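Local coordinates for protein 6-aminohexanoate-dimer hydrolase (Bacillus anthracis, PDB 4GB7) that probably hydrolyses the amide bond of 6-aminohexanoate dimers or related small amides, as a putative serine hydrolase of the beta-lactamase clan, at residues T167-K170 against E171-N174; G178-T181 against L182-M186; E255-A258 against W259-R262. All blocks are in the same frame, centred on the assembly; numbering follows the deposited sequence.

Contact 1 (T167-K170 against E171-N174); sequences TYIK and ELKN
Ile169 and Leu172 send their side chains in a common direction, the CG2 methyl of Ile169 against CG of Leu172 at 3.8 Å. A chi1 of -50° keeps CG1 of the isoleucine beside its backbone N and turns the CG2 methyl to the far side from that N, against the leucine, while the CG1 branch leads away from the turn. Both residues are buried, Ile169 packing on Trp259 and Leu172 on Thr256 of helix 251-265. Between them runs a short 3-10 turn in the link between helices 165-168 and 176-179. Its two i to i+3 bonds follow one another: Leu172 N donates to Ile169 O at 3.0 Å, then Lys173 N to Lys170 O at 3.1 Å. The other side of the turn is polar and exposed. Glu171 bends at chi2 (92°), which brings OE1 back to 3.4 Å from CG2 of Ile169, a plain contact at the border of the apolar patch. Lys170 runs outward extended beyond CG; its NZ stays 6.8 Å from OE2 of Glu171, too far for a salt bridge. Lys173 rests only its CB on Lys170 O, at 3.3 Å, before its chain leads away, while the backbone oxygen of Glu171 accepts from Gln235.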
ATOM      1  N   THR A 167      12.836  11.588 -19.076  1.00 19.05           N
ATOM      2  CA  THR A 167      13.064  13.043 -19.056  1.00 18.73           C
ATOM      3  C   THR A 167      13.777  13.416 -17.733  1.00 19.06           C
ATOM      4  O   THR A 167      14.620  14.311 -17.677  1.00 19.66           O
ATOM      5  CB  THR A 167      11.744  13.835 -19.195  1.00 21.51           C
ATOM      6  OG1 THR A 167      11.129  13.561 -20.487  1.00 21.46           O
ATOM      7  CG2 THR A 167      12.000  15.375 -19.024  1.00 23.65           C
ATOM      8  N   TYR A 168      13.433  12.685 -16.676  1.00 19.97           N
ATOM      9  CA  TYR A 168      13.922  12.992 -15.365  1.00 19.62           C
ATOM     10  C   TYR A 168      15.011  12.045 -14.918  1.00 20.00           C
ATOM     11  O   TYR A 168      15.875  12.443 -14.141  1.00 21.65           O
ATOM     12  CB  TYR A 168      12.783  12.985 -14.356  1.00 18.38           C
ATOM     13  CG  TYR A 168      11.694  13.935 -14.735  1.00 18.67           C
ATOM     14  CD1 TYR A 168      11.924  15.306 -14.734  1.00 19.84           C
ATOM     15  CD2 TYR A 168      10.471  13.483 -15.200  1.00 18.92           C
ATOM     16  CE1 TYR A 168      10.927  16.184 -15.100  1.00 18.86           C
ATOM     17  CE2 TYR A 168       9.469  14.346 -15.578  1.00 20.84           C
ATOM     18  CZ  TYR A 168       9.717  15.705 -15.576  1.00 20.70           C
ATOM     19  OH  TYR A 168       8.735  16.603 -15.934  1.00 21.01           O
ATOM     20  N   ILE A 169      14.939  10.779 -15.377  1.00 20.96           N
ATOM     21  CA  ILE A 169      15.934   9.767 -15.015  1.00 19.52           C
ATOM     22  C   ILE A 169      16.729   9.391 -16.279  1.00 20.70           C
ATOM     23  O   ILE A 169      16.325   8.540 -17.048  1.00 20.27           O
ATOM     24  CB  ILE A 169      15.279   8.507 -14.412  1.00 21.07           C
ATOM     25  CG1 ILE A 169      14.278   8.871 -13.284  1.00 23.11           C
ATOM     26  CG2 ILE A 169      16.407   7.564 -13.983  1.00 22.45           C
ATOM     27  CD1 ILE A 169      14.872   9.576 -12.089  1.00 23.78           C
ATOM     28  N   LYS A 170      17.853  10.064 -16.530  1.00 23.35           N
ATOM     29  CA  LYS A 170      18.566   9.824 -17.772  1.00 26.47           C
ATOM     30  C   LYS A 170      19.101   8.392 -17.861  1.00 27.76           C
ATOM     31  O   LYS A 170      19.254   7.855 -18.956  1.00 28.51           O
ATOM     32  CB  LYS A 170      19.669  10.838 -17.951  1.00 31.15           C
ATOM     33  CG  LYS A 170      20.802  10.773 -16.943  1.00 37.10           C
ATOM     34  CD  LYS A 170      21.634  12.052 -17.042  1.00 45.67           C
ATOM     35  CE  LYS A 170      23.050  11.852 -16.569  1.00 45.01           C
ATOM     36  NZ  LYS A 170      23.826  13.030 -17.033  1.00 52.59           N
ATOM     37  N   GLU A 171      19.369   7.779 -16.706  1.00 24.79           N
ATOM     38  CA  GLU A 171      19.747   6.357 -16.643  1.00 23.38           C
ATOM     39  C   GLU A 171      18.751   5.395 -17.261  1.00 23.93           C
ATOM     40  O   GLU A 171      19.145   4.271 -17.664  1.00 24.76           O
ATOM     41  CB  GLU A 171      20.002   5.920 -15.179  1.00 24.32           C
ATOM     42  CG  GLU A 171      21.126   6.666 -14.496  1.00 29.36           C
ATOM     43  CD  GLU A 171      20.669   7.900 -13.744  1.00 33.79           C
ATOM     44  OE1 GLU A 171      19.631   8.483 -14.101  1.00 28.84           O
ATOM     45  OE2 GLU A 171      21.372   8.295 -12.795  1.00 47.51           O
ATOM     46  N   LEU A 172      17.490   5.821 -17.361  1.00 23.07           N
ATOM     47  CA  LEU A 172      16.419   4.998 -17.928  1.00 20.41           C
ATOM     48  C   LEU A 172      16.119   5.306 -19.397  1.00 19.43           C
ATOM     49  O   LEU A 172      15.161   4.759 -19.972  1.00 20.52           O
ATOM     50  CB  LEU A 172      15.137   5.139 -17.103  1.00 23.50           C
ATOM     51  CG  LEU A 172      15.098   4.420 -15.746  1.00 23.54           C
ATOM     52  CD1 LEU A 172      13.766   4.648 -15.068  1.00 26.21           C
ATOM     53  CD2 LEU A 172      15.374   2.926 -15.925  1.00 24.82           C
ATOM     54  N   LYS A 173      16.919   6.183 -20.007  1.00 21.98           N
ATOM     55  CA  LYS A 173      16.633   6.598 -21.372  1.00 24.46           C
ATOM     56  C   LYS A 173      16.454   5.407 -22.336  1.00 24.57           C
ATOM     57  O   LYS A 173      17.295   4.510 -22.453  1.00 24.49           O
ATOM     58  CB  LYS A 173      17.694   7.589 -21.882  1.00 24.43           C
ATOM     59  CG  LYS A 173      17.371   8.303 -23.197  1.00 29.84           C
ATOM     60  CD  LYS A 173      16.546   9.562 -22.959  1.00 32.16           C
ATOM     61  CE  LYS A 173      16.392  10.425 -24.223  1.00 36.63           C
ATOM     62  NZ  LYS A 173      15.665  11.709 -23.982  1.00 32.39           N
ATOM     63  N   ASN A 174      15.313   5.436 -23.009  1.00 24.87           N
ATOM     64  CA  ASN A 174      14.945   4.464 -24.053  1.00 27.27           C
ATOM     65  C   ASN A 174      14.694   3.057 -23.518  1.00 27.79           C
ATOM     66  O   ASN A 174      14.602   2.134 -24.295  1.00 37.82           O
ATOM     67  CB  ASN A 174      15.968   4.448 -25.219  1.00 26.71           C
ATOM     68  CG  ASN A 174      16.004   5.747 -25.973  1.00 37.25           C
ATOM     69  OD1 ASN A 174      14.966   6.415 -26.133  1.00 37.85           O
ATOM     70  ND2 ASN A 174      17.195   6.124 -26.455  1.00 36.54           N
TER

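Contact 2 (G178-T181 against L182-M186); sequences GKAT and LQQLM
At Thr181 the backbone passes from an extended conformation, shared with Ala180, into helix 182-186, and the first i to i+4 bond of that helix runs from Leu185 N to Thr181 O at 3.1 Å. Thr181 is the N-cap, and with Gln184 it forms a capping box in which each residue's side chain receives the other's backbone N-H. Gln184 N donates to OG1 of Thr181 at 3.1 Å; chi1 of the threonine (65°) places that hydroxyl between its own N and carbonyl carbon, facing the first turn. In return Thr181 N gives a nearly straight bond to OE1 of Gln184, 3.0 Å long with an angle of 170° at the hydrogen, the donor standing above the amide's carbonyl plane. Chi1 of -71° turns the glutamine chain back beside its own N, and extension beyond CG carries OE1 to Thr181 N, CG passing 3.2 Å from OG1. A water donates to the same OE1 and to Lys179 O, both at 2.8 Å, and so ties the amide oxygen to the backbone ahead of the cap. Beside these polar groups, CB of Ala180 meets CG of Leu185 at 4.0 Å, and Leu185 carries on to Ser253 and Leu257 of helix 251-265. The amide of Gln183 turns elsewhere, to Asn357. Two donors thus hold OE1 of Gln184, which should fix the rotation of its amide, while the reciprocal bonds satisfy one N-H in the helix's first turn and one just before it, consistent with a firmly set helix start.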
ATOM      1  N   GLY A 178      11.507   3.941 -18.735  1.00 19.39           N
ATOM      2  CA  GLY A 178      11.895   5.260 -19.209  1.00 19.43           C
ATOM      3  C   GLY A 178      10.975   5.921 -20.216  1.00 21.16           C
ATOM      4  O   GLY A 178      10.744   7.171 -20.184  1.00 22.25           O
ATOM      5  N   LYS A 179      10.459   5.098 -21.109  1.00 23.57           N
ATOM      6  CA  LYS A 179       9.621   5.526 -22.213  1.00 22.47           C
ATOM      7  C   LYS A 179       8.211   5.814 -21.785  1.00 22.63           C
ATOM      8  O   LYS A 179       7.470   6.493 -22.495  1.00 24.56           O
ATOM      9  CB  LYS A 179       9.695   4.473 -23.347  1.00 23.59           C
ATOM     10  CG  LYS A 179      11.064   4.455 -24.002  1.00 29.60           C
ATOM     11  CD  LYS A 179      11.344   3.235 -24.884  1.00 36.74           C
ATOM     12  CE  LYS A 179      10.769   3.314 -26.272  1.00 44.32           C
ATOM     13  NZ  LYS A 179      10.973   1.979 -26.922  1.00 39.82           N
ATOM     14  N   ALA A 180       7.800   5.285 -20.637  1.00 22.95           N
ATOM     15  CA  ALA A 180       6.462   5.550 -20.137  1.00 19.67           C
ATOM     16  C   ALA A 180       6.351   6.968 -19.623  1.00 18.07           C
ATOM     17  O   ALA A 180       7.291   7.495 -19.013  1.00 21.50           O
ATOM     18  CB  ALA A 180       6.144   4.597 -18.998  1.00 18.88           C
ATOM     19  N   THR A 181       5.183   7.559 -19.799  1.00 18.62           N
ATOM     20  CA  THR A 181       4.910   8.850 -19.165  1.00 19.77           C
ATOM     21  C   THR A 181       4.668   8.630 -17.689  1.00 19.32           C
ATOM     22  O   THR A 181       4.328   7.516 -17.260  1.00 20.13           O
ATOM     23  CB  THR A 181       3.683   9.608 -19.733  1.00 17.34           C
ATOM     24  OG1 THR A 181       2.477   8.869 -19.468  1.00 22.02           O
ATOM     25  CG2 THR A 181       3.813   9.928 -21.241  1.00 21.76           C
ATOM     26  N   LEU A 182       4.814   9.700 -16.917  1.00 19.82           N
ATOM     27  CA  LEU A 182       4.551   9.611 -15.496  1.00 19.98           C
ATOM     28  C   LEU A 182       3.110   9.169 -15.234  1.00 18.47           C
ATOM     29  O   LEU A 182       2.877   8.346 -14.334  1.00 20.82           O
ATOM     30  CB  LEU A 182       4.840  10.916 -14.785  1.00 20.68           C
ATOM     31  CG  LEU A 182       6.296  11.122 -14.421  1.00 22.41           C
ATOM     32  CD1 LEU A 182       7.244  11.090 -15.614  1.00 25.05           C
ATOM     33  CD2 LEU A 182       6.445  12.409 -13.625  1.00 23.69           C
ATOM     34  N   GLN A 183       2.164   9.718 -15.992  1.00 18.58           N
ATOM     35  CA  GLN A 183       0.767   9.351 -15.880  1.00 19.50           C
ATOM     36  C   GLN A 183       0.542   7.857 -16.140  1.00 19.11           C
ATOM     37  O   GLN A 183      -0.207   7.211 -15.397  1.00 19.82           O
ATOM     38  CB  GLN A 183      -0.140  10.252 -16.740  1.00 21.66           C
ATOM     39  CG  GLN A 183      -1.622  10.079 -16.392  1.00 21.37           C
ATOM     40  CD  GLN A 183      -1.936  10.454 -14.945  1.00 19.23           C
ATOM     41  OE1 GLN A 183      -1.668  11.557 -14.509  1.00 22.38           O
ATOM     42  NE2 GLN A 183      -2.534   9.529 -14.205  1.00 20.64           N
ATOM     43  N   GLN A 184       1.179   7.318 -17.176  1.00 22.20           N
ATOM     44  CA  GLN A 184       1.142   5.857 -17.444  1.00 21.50           C
ATOM     45  C   GLN A 184       1.630   5.026 -16.280  1.00 19.03           C
ATOM     46  O   GLN A 184       1.028   3.975 -15.938  1.00 19.92           O
ATOM     47  CB  GLN A 184       1.869   5.528 -18.759  1.00 20.52           C
ATOM     48  CG  GLN A 184       1.044   6.029 -19.939  1.00 19.24           C
ATOM     49  CD  GLN A 184       1.851   6.111 -21.261  1.00 22.05           C
ATOM     50  OE1 GLN A 184       3.121   5.989 -21.275  1.00 20.89           O
ATOM     51  NE2 GLN A 184       1.147   6.345 -22.358  1.00 26.09           N
ATOM     52  N   LEU A 185       2.707   5.486 -15.656  1.00 18.68           N
ATOM     53  CA  LEU A 185       3.246   4.825 -14.454  1.00 20.00           C
ATOM     54  C   LEU A 185       2.240   4.901 -13.300  1.00 18.49           C
ATOM     55  O   LEU A 185       1.921   3.852 -12.623  1.00 18.07           O
ATOM     56  CB  LEU A 185       4.598   5.429 -14.064  1.00 20.46           C
ATOM     57  CG  LEU A 185       5.752   5.228 -15.030  1.00 18.65           C
ATOM     58  CD1 LEU A 185       6.886   6.223 -14.785  1.00 20.71           C
ATOM     59  CD2 LEU A 185       6.335   3.825 -15.009  1.00 18.69           C
HETATM   60  N   MSE A 186       1.755   6.106 -13.046  1.00 18.23           N
HETATM   61  CA  MSE A 186       0.702   6.350 -12.028  1.00 19.39           C
HETATM   62  C   MSE A 186      -0.521   5.428 -12.188  1.00 17.63           C
HETATM   63  O   MSE A 186      -1.104   4.943 -11.186  1.00 19.35           O
HETATM   64  CB  MSE A 186       0.257   7.818 -12.061  1.00 20.77           C
HETATM   65  CG  MSE A 186       1.256   8.821 -11.506  1.00 20.47           C
HETATM   66 SE   MSE A 186       1.291   8.701  -9.578  0.70 21.23          SE
HETATM   67  CE  MSE A 186      -0.059  10.020  -9.288  1.00 19.98           C
TER
HETATM   68  O   HOH W   1       4.821   6.736 -23.310  1.00 27.73           O

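Contact 3 (E255-A258 against W259-R262)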
ATOM      1  N   GLU A 255       8.364   2.180  -8.326  1.00 17.28           N
ATOM      2  CA  GLU A 255       9.796   2.363  -8.031  1.00 16.53           C
ATOM      3  C   GLU A 255      10.370   3.424  -8.944  1.00 17.06           C
ATOM      4  O   GLU A 255      11.213   4.228  -8.502  1.00 19.90           O
ATOM      5  CB  GLU A 255      10.585   1.078  -8.141  1.00 18.54           C
ATOM      6  CG  GLU A 255      10.184  -0.026  -7.157  1.00 17.34           C
ATOM      7  CD  GLU A 255      10.335   0.308  -5.684  1.00 19.72           C
ATOM      8  OE1 GLU A 255      10.977   1.327  -5.316  1.00 19.69           O
ATOM      9  OE2 GLU A 255       9.756  -0.474  -4.876  1.00 20.70           O
ATOM     10  N   THR A 256       9.907   3.457 -10.192  1.00 18.68           N
ATOM     11  CA  THR A 256      10.374   4.495 -11.136  1.00 17.38           C
ATOM     12  C   THR A 256       9.937   5.895 -10.671  1.00 17.51           C
ATOM     13  O   THR A 256      10.712   6.869 -10.653  1.00 17.37           O
ATOM     14  CB  THR A 256       9.909   4.196 -12.556  1.00 16.28           C
ATOM     15  OG1 THR A 256      10.428   2.911 -12.988  1.00 21.07           O
ATOM     16  CG2 THR A 256      10.398   5.288 -13.556  1.00 15.81           C
ATOM     17  N   LEU A 257       8.672   6.016 -10.367  1.00 19.68           N
ATOM     18  CA  LEU A 257       8.119   7.248  -9.807  1.00 19.18           C
ATOM     19  C   LEU A 257       8.898   7.716  -8.573  1.00 16.69           C
ATOM     20  O   LEU A 257       9.190   8.871  -8.426  1.00 18.00           O
ATOM     21  CB  LEU A 257       6.615   7.066  -9.496  1.00 17.77           C
ATOM     22  CG  LEU A 257       5.664   6.902 -10.680  1.00 17.69           C
ATOM     23  CD1 LEU A 257       4.255   6.549 -10.232  1.00 20.51           C
ATOM     24  CD2 LEU A 257       5.660   8.174 -11.545  1.00 18.88           C
ATOM     25  N   ALA A 258       9.219   6.807  -7.666  1.00 17.35           N
ATOM     26  CA  ALA A 258      10.027   7.165  -6.492  1.00 17.86           C
ATOM     27  C   ALA A 258      11.427   7.668  -6.863  1.00 18.93           C
ATOM     28  O   ALA A 258      11.947   8.570  -6.212  1.00 18.37           O
ATOM     29  CB  ALA A 258      10.075   6.029  -5.483  1.00 18.41           C
ATOM     30  N   TRP A 259      12.042   7.063  -7.893  1.00 18.61           N
ATOM     31  CA  TRP A 259      13.324   7.523  -8.384  1.00 17.26           C
ATOM     32  C   TRP A 259      13.225   8.945  -8.875  1.00 17.88           C
ATOM     33  O   TRP A 259      14.068   9.767  -8.565  1.00 19.40           O
ATOM     34  CB  TRP A 259      13.829   6.580  -9.475  1.00 19.05           C
ATOM     35  CG  TRP A 259      15.273   6.682  -9.852  1.00 19.71           C
ATOM     36  CD1 TRP A 259      16.245   7.589  -9.405  1.00 19.21           C
ATOM     37  CD2 TRP A 259      15.964   5.783 -10.754  1.00 20.18           C
ATOM     38  NE1 TRP A 259      17.476   7.311  -9.972  1.00 21.81           N
ATOM     39  CE2 TRP A 259      17.359   6.243 -10.825  1.00 22.01           C
ATOM     40  CE3 TRP A 259      15.580   4.684 -11.501  1.00 20.59           C
ATOM     41  CZ2 TRP A 259      18.300   5.585 -11.588  1.00 23.69           C
ATOM     42  CZ3 TRP A 259      16.532   4.029 -12.274  1.00 22.24           C
ATOM     43  CH2 TRP A 259      17.862   4.479 -12.326  1.00 24.10           C
ATOM     44  N   ILE A 260      12.129   9.278  -9.533  1.00 17.47           N
ATOM     45  CA  ILE A 260      11.874  10.647  -9.950  1.00 19.71           C
ATOM     46  C   ILE A 260      11.763  11.589  -8.742  1.00 19.14           C
ATOM     47  O   ILE A 260      12.385  12.658  -8.717  1.00 20.11           O
ATOM     48  CB  ILE A 260      10.610  10.743 -10.815  1.00 18.96           C
ATOM     49  CG1 ILE A 260      10.826   9.977 -12.133  1.00 18.22           C
ATOM     50  CG2 ILE A 260      10.226  12.190 -11.110  1.00 21.43           C
ATOM     51  CD1 ILE A 260       9.587   9.766 -12.954  1.00 20.50           C
ATOM     52  N   ILE A 261      11.005  11.183  -7.727  1.00 17.51           N
ATOM     53  CA  ILE A 261      10.910  11.985  -6.497  1.00 17.53           C
ATOM     54  C   ILE A 261      12.307  12.316  -5.958  1.00 18.17           C
ATOM     55  O   ILE A 261      12.607  13.483  -5.621  1.00 20.50           O
ATOM     56  CB  ILE A 261      10.068  11.278  -5.429  1.00 17.80           C
ATOM     57  CG1 ILE A 261       8.600  11.174  -5.884  1.00 17.36           C
ATOM     58  CG2 ILE A 261      10.134  11.999  -4.067  1.00 20.06           C
ATOM     59  CD1 ILE A 261       7.731  10.285  -5.033  1.00 18.82           C
ATOM     60  N   ARG A 262      13.143  11.291  -5.830  1.00 18.94           N
ATOM     61  CA  ARG A 262      14.460  11.458  -5.226  1.00 18.01           C
ATOM     62  C   ARG A 262      15.314  12.378  -6.071  1.00 20.05           C
ATOM     63  O   ARG A 262      15.983  13.258  -5.561  1.00 20.52           O
ATOM     64  CB  ARG A 262      15.142  10.125  -5.043  1.00 19.46           C
ATOM     65  CG  ARG A 262      14.484   9.138  -4.073  1.00 19.86           C
ATOM     66  CD  ARG A 262      15.149   7.778  -4.133  1.00 20.40           C
ATOM     67  NE  ARG A 262      14.377   6.784  -3.382  1.00 20.12           N
ATOM     68  CZ  ARG A 262      13.677   5.782  -3.910  1.00 20.29           C
ATOM     69  NH1 ARG A 262      13.758   5.473  -5.209  1.00 20.34           N
ATOM     70  NH2 ARG A 262      12.995   4.969  -3.125  1.00 20.63           N
TER
HETATM   71  O   HOH W   2      12.592   3.253  -6.275  1.00 23.06           O
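Arg262 folds its guanidinium back over Ala258, one face of the flat group lying over the alanine's carbonyl oxygen, with NH1 3.7 Å from CB. The chain is extended from CG to NE and runs back along the helix, CG passing 3.4 Å from Ala258 O, the same oxygen that accepts from Arg262 N at 3.0 Å. A water in the plane of the guanidinium, at its edge, accepts from NH1 at 2.7 Å and donates to both the backbone O and OE1 of Glu255. The two charged groups, OE1 and NH2 4.7 Å apart, are therefore joined through water across two helical turns. Each has firmer partners beyond: Arg262 a salt bridge to Glu297, Glu255 hydrogen bonds to Ser300 and Ala299. Apolar contacts within the helix are lighter, CD2 of Leu257 approaching CD1 of Ile260 at 4.5 Å. Trp259, its CG anti to the backbone N (chi1 -165°), carries its indole away from the preceding turn to stack with Tyr231. Four successive i to i+4 bonds, from Trp259 N to Glu255 O through Arg262 N to Ala258 O, mark a regular alpha-helix, here a buried one in the helical part of a beta-lactamase-like fold, packed against helices 143-155, 230-235 and 269-278.

Contact 3 is the buried member of the set, and contacts 1 and 2 both pack on its helix, 251-265. From contact 2, Leu182 touches Ile260 and selenomethionine Met186 reaches Leu257, beyond the pairs that anchor the cap and the turn. Contacts 1 and 2 also meet directly, Tyr168 against Leu182 and Leu172 against Gly178. Their centres lie about 12 Å apart, and each is about 11 Å from that of contact 3. Chemistry follows position: the 3-10 turn at the periphery has lysines and a glutamate on its outer side, the capping box uses neutral polar groups at a partly buried helix start, and the buried helix 251-265 holds charges bridged by water.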